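Side-chain contacts in probable amidase (Thermus thermophilus, PDB 2DC0), which is probably an amidase, a mixed alpha/beta protein built round one large central sheet: residues 21-24 and 25-29; 8-12 and 13-17. All blocks are in the same frame, centred on the assembly; numbering follows the deposited sequence.

Interaction 1. Residues 21-24 and 25-29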
# COMPACT_ATOMS: atom_id res chain seq x y z
N LEU A 21 24.74 32.98 -8.36
CA LEU A 21 24.87 32.99 -6.90
C LEU A 21 24.67 34.40 -6.36
O LEU A 21 23.91 34.60 -5.41
CB LEU A 21 26.24 32.45 -6.46
CG LEU A 21 26.48 32.44 -4.94
CD1 LEU A 21 25.45 31.54 -4.26
CD2 LEU A 21 27.89 31.95 -4.62
N GLU A 22 25.36 35.37 -6.94
CA GLU A 22 25.23 36.75 -6.49
C GLU A 22 23.76 37.17 -6.47
O GLU A 22 23.33 37.88 -5.57
CB GLU A 22 26.02 37.71 -7.38
CG GLU A 22 27.52 37.59 -7.21
CD GLU A 22 27.95 37.72 -5.75
OE1 GLU A 22 27.58 38.73 -5.11
OE2 GLU A 22 28.63 36.80 -5.25
N GLU A 23 23.01 36.74 -7.47
CA GLU A 23 21.60 37.07 -7.54
C GLU A 23 20.87 36.46 -6.33
O GLU A 23 20.09 37.14 -5.67
CB GLU A 23 20.99 36.54 -8.84
CG GLU A 23 19.47 36.62 -8.93
CD GLU A 23 18.95 38.03 -8.74
OE1 GLU A 23 19.48 38.96 -9.40
OE2 GLU A 23 17.99 38.22 -7.96
N ALA A 24 21.15 35.19 -6.05
CA ALA A 24 20.53 34.50 -4.92
C ALA A 24 20.88 35.19 -3.60
O ALA A 24 20.02 35.35 -2.74
CB ALA A 24 20.99 33.04 -4.89
N LEU A 25 22.14 35.58 -3.45
CA LEU A 25 22.59 36.24 -2.22
C LEU A 25 21.99 37.63 -2.04
O LEU A 25 21.81 38.09 -0.91
CB LEU A 25 24.12 36.32 -2.20
CG LEU A 25 24.85 34.97 -2.19
CD1 LEU A 25 26.36 35.19 -2.18
CD2 LEU A 25 24.42 34.16 -0.97
N GLU A 26 21.70 38.32 -3.14
CA GLU A 26 21.10 39.64 -3.05
C GLU A 26 19.67 39.49 -2.54
O GLU A 26 19.21 40.26 -1.70
CB GLU A 26 21.10 40.35 -4.40
CG GLU A 26 22.48 40.71 -4.92
CD GLU A 26 22.44 41.62 -6.15
OE1 GLU A 26 21.59 41.38 -7.04
OE2 GLU A 26 23.26 42.56 -6.22
N ARG A 27 18.97 38.49 -3.07
CA ARG A 27 17.60 38.22 -2.67
C ARG A 27 17.54 37.78 -1.21
O ARG A 27 16.65 38.18 -0.47
CB ARG A 27 16.98 37.13 -3.56
CG ARG A 27 16.95 37.46 -5.05
CD ARG A 27 15.98 38.59 -5.36
NE ARG A 27 14.59 38.19 -5.13
CZ ARG A 27 13.54 38.99 -5.28
NH1 ARG A 27 13.72 40.25 -5.67
NH2 ARG A 27 12.32 38.54 -5.04
N ALA A 28 18.50 36.96 -0.79
CA ALA A 28 18.54 36.48 0.59
C ALA A 28 18.72 37.67 1.52
O ALA A 28 18.10 37.75 2.58
CB ALA A 28 19.69 35.49 0.78
N LYS A 29 19.59 38.59 1.13
CA LYS A 29 19.84 39.77 1.95
C LYS A 29 18.60 40.67 1.98
O LYS A 29 18.19 41.13 3.04
CB LYS A 29 21.04 40.54 1.41
CG LYS A 29 21.48 41.71 2.28
CD LYS A 29 23.00 41.70 2.44
CE LYS A 29 23.69 41.62 1.08
NZ LYS A 29 25.09 41.08 1.15
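L25 meets L21 one helical turn back, CD1 lying 3.9 Å from CG of L21. The L25 amide gives its hydrogen to the L21 carbonyl O at 2.8 Å, in a nearly straight bond. L25 CG sits beside its own backbone N (chi1 -63°), which keeps CG close to that same oxygen. The two leucines present a common apolar ridge to helix 42-57, where both touch R46. At E26 the backbone N bonds to E22 O and, more weakly, to E23 O. Its carboxylate comes near that of E23, OE1 to OE1 4.0 Å, with the planes 89° apart; two like charges so placed would probably raise the proton affinity of one or both. E22 has its OE2 in a salt bridge with R46. R27 lies alongside E23 and points the same way, and its N bonds to E23 O at 3.1 Å. E23, bent at chi2 (57°), brings OE2 to 3.2 Å from CG of R27, against the aliphatic stem; OE2 remains 4.4 Å from NE of R27, beyond a salt bridge. That NE is instead hydrogen-bonded to L157 O. A28 closes the next turn, its N 3.0 Å from A24 O, and its methyl reaches L37 and I159 while that of A24 meets F112. This is an amphipathic alpha-helix built on successive i to i+4 bonds: L21, A24, L25 and A28 make its buried stripe, facing helix 42-57 and strands 37-40 and 110-115, and the glutamates lie toward its more open side.

Interaction 2. Residues 8-12 and 13-17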
# COMPACT_ATOMS: atom_id res chain seq x y z
N ARG A 8 19.79 27.32 -19.57
CA ARG A 8 19.88 27.74 -20.97
C ARG A 8 20.79 28.96 -21.10
O ARG A 8 21.55 29.09 -22.06
CB ARG A 8 18.49 28.08 -21.51
CG ARG A 8 18.42 28.22 -23.03
CD ARG A 8 17.03 28.67 -23.48
NE ARG A 8 16.81 28.49 -24.91
CZ ARG A 8 16.68 27.31 -25.51
NH1 ARG A 8 16.75 26.19 -24.80
NH2 ARG A 8 16.46 27.24 -26.82
N LEU A 9 20.70 29.87 -20.13
CA LEU A 9 21.51 31.07 -20.13
C LEU A 9 22.97 30.70 -19.93
O LEU A 9 23.86 31.33 -20.49
CB LEU A 9 21.06 32.01 -19.02
CG LEU A 9 19.65 32.58 -19.16
CD1 LEU A 9 19.31 33.41 -17.93
CD2 LEU A 9 19.56 33.44 -20.43
N LEU A 10 23.21 29.67 -19.12
CA LEU A 10 24.57 29.22 -18.86
C LEU A 10 25.18 28.59 -20.10
O LEU A 10 26.35 28.83 -20.42
CB LEU A 10 24.57 28.20 -17.71
CG LEU A 10 24.39 28.73 -16.29
CD1 LEU A 10 24.26 27.57 -15.32
CD2 LEU A 10 25.56 29.62 -15.92
N GLU A 11 24.39 27.79 -20.81
CA GLU A 11 24.87 27.12 -22.02
C GLU A 11 25.14 28.11 -23.15
O GLU A 11 26.03 27.89 -23.97
CB GLU A 11 23.85 26.08 -22.49
CG GLU A 11 23.49 25.07 -21.42
CD GLU A 11 22.37 24.13 -21.85
OE1 GLU A 11 21.40 24.62 -22.47
OE2 GLU A 11 22.47 22.92 -21.55
N THR A 12 24.37 29.19 -23.19
CA THR A 12 24.53 30.20 -24.23
C THR A 12 25.52 31.28 -23.80
O THR A 12 25.72 32.26 -24.52
CB THR A 12 23.19 30.86 -24.58
OG1 THR A 12 22.61 31.43 -23.40
CG2 THR A 12 22.23 29.84 -25.18
N GLY A 13 26.11 31.11 -22.63
CA GLY A 13 27.08 32.08 -22.14
C GLY A 13 26.51 33.44 -21.79
O GLY A 13 27.22 34.44 -21.86
N ARG A 14 25.23 33.50 -21.42
CA ARG A 14 24.62 34.78 -21.07
C ARG A 14 24.73 35.04 -19.56
O ARG A 14 24.37 36.12 -19.09
CB ARG A 14 23.15 34.81 -21.49
CG ARG A 14 22.93 34.67 -23.00
CD ARG A 14 21.45 34.61 -23.33
NE ARG A 14 21.20 34.38 -24.75
CZ ARG A 14 21.50 35.25 -25.71
NH1 ARG A 14 22.06 36.42 -25.41
NH2 ARG A 14 21.23 34.96 -26.98
N THR A 15 25.23 34.06 -18.82
CA THR A 15 25.41 34.21 -17.38
C THR A 15 26.42 33.17 -16.90
O THR A 15 26.86 32.32 -17.67
CB THR A 15 24.06 34.01 -16.62
OG1 THR A 15 24.19 34.51 -15.28
CG2 THR A 15 23.69 32.53 -16.56
N THR A 16 26.78 33.25 -15.62
CA THR A 16 27.73 32.31 -15.02
C THR A 16 27.24 31.87 -13.64
O THR A 16 26.38 32.52 -13.04
CB THR A 16 29.12 32.95 -14.83
OG1 THR A 16 29.03 34.04 -13.91
CG2 THR A 16 29.66 33.46 -16.16
N PRO A 17 27.80 30.78 -13.11
CA PRO A 17 27.43 30.27 -11.78
C PRO A 17 27.63 31.36 -10.73
O PRO A 17 26.83 31.51 -9.81
CB PRO A 17 28.37 29.10 -11.58
CG PRO A 17 28.54 28.57 -12.98
CD PRO A 17 28.75 29.85 -13.76
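Backbone hydrogen bonds between L9, L10 and the residues G13 and R14 close the end of helix 3-11. R14 N reaches L9 O at 2.7 Å, with the donor in the carbonyl plane. G13 N bonds to L10 O at 3.2 Å, but from above the carbonyl plane, 74° out of it. A further, weak bond runs from T15 N to L9 O. G13 has positive phi (67°), a conformation that by itself favours glycine. Apolar contacts link the two leucines to R14, T15 and P17. CD2 of L10 is 3.5 Å from CG2 of T15 and 3.9 Å from CD of P17, and the same T15 methyl comes 3.6 Å from CB of L9. T15 CG2 fills the place between its own N and carbonyl carbon, with OG1 swung beside the latter (chi1 -165°); this leaves the methyl facing both leucines. R14, extended from CG to NE, crosses L9 at about a right angle, its CD 3.7 Å from CD2 of L9. Beyond them, L10 also touches L56 and L68. The last group sets a polar atom against the arginine stem: R14 passes obliquely by T12, whose OG1 is 3.3 Å from CG of R14. That hydroxyl lies within hydrogen-bonding range of the carbonyl oxygens of R8 and L9. T16, further on, caps the following helix through OG1 to A19 N. The paired backbone bonds and the positive phi of G13 define a Schellman motif, which here ends helix 3-11 and leads by a short connection to the N-cap of helix 17-30.

Overall arrangement
The two interactions lie in series along the chain, their centres about 17 Å apart on the same side of the chain's centre. Interaction 2 joins the end of helix 3-11 to the start of helix 17-30; interaction 1 lies within the latter. Four of the eight touching residues are buried in interaction 1, against two of nine in interaction 2, whose centre is also farther from the chain's centre, about 28 Å against 22 Å. Regular helical bonding and a pair of neighbouring carboxylates mark 21-29, whereas 8-17 depends on a glycine-centred reversal and threonine contacts. Both rest against helix 42-57, and interaction 1 also reaches strands 37-40 and 110-115 of the large sheet.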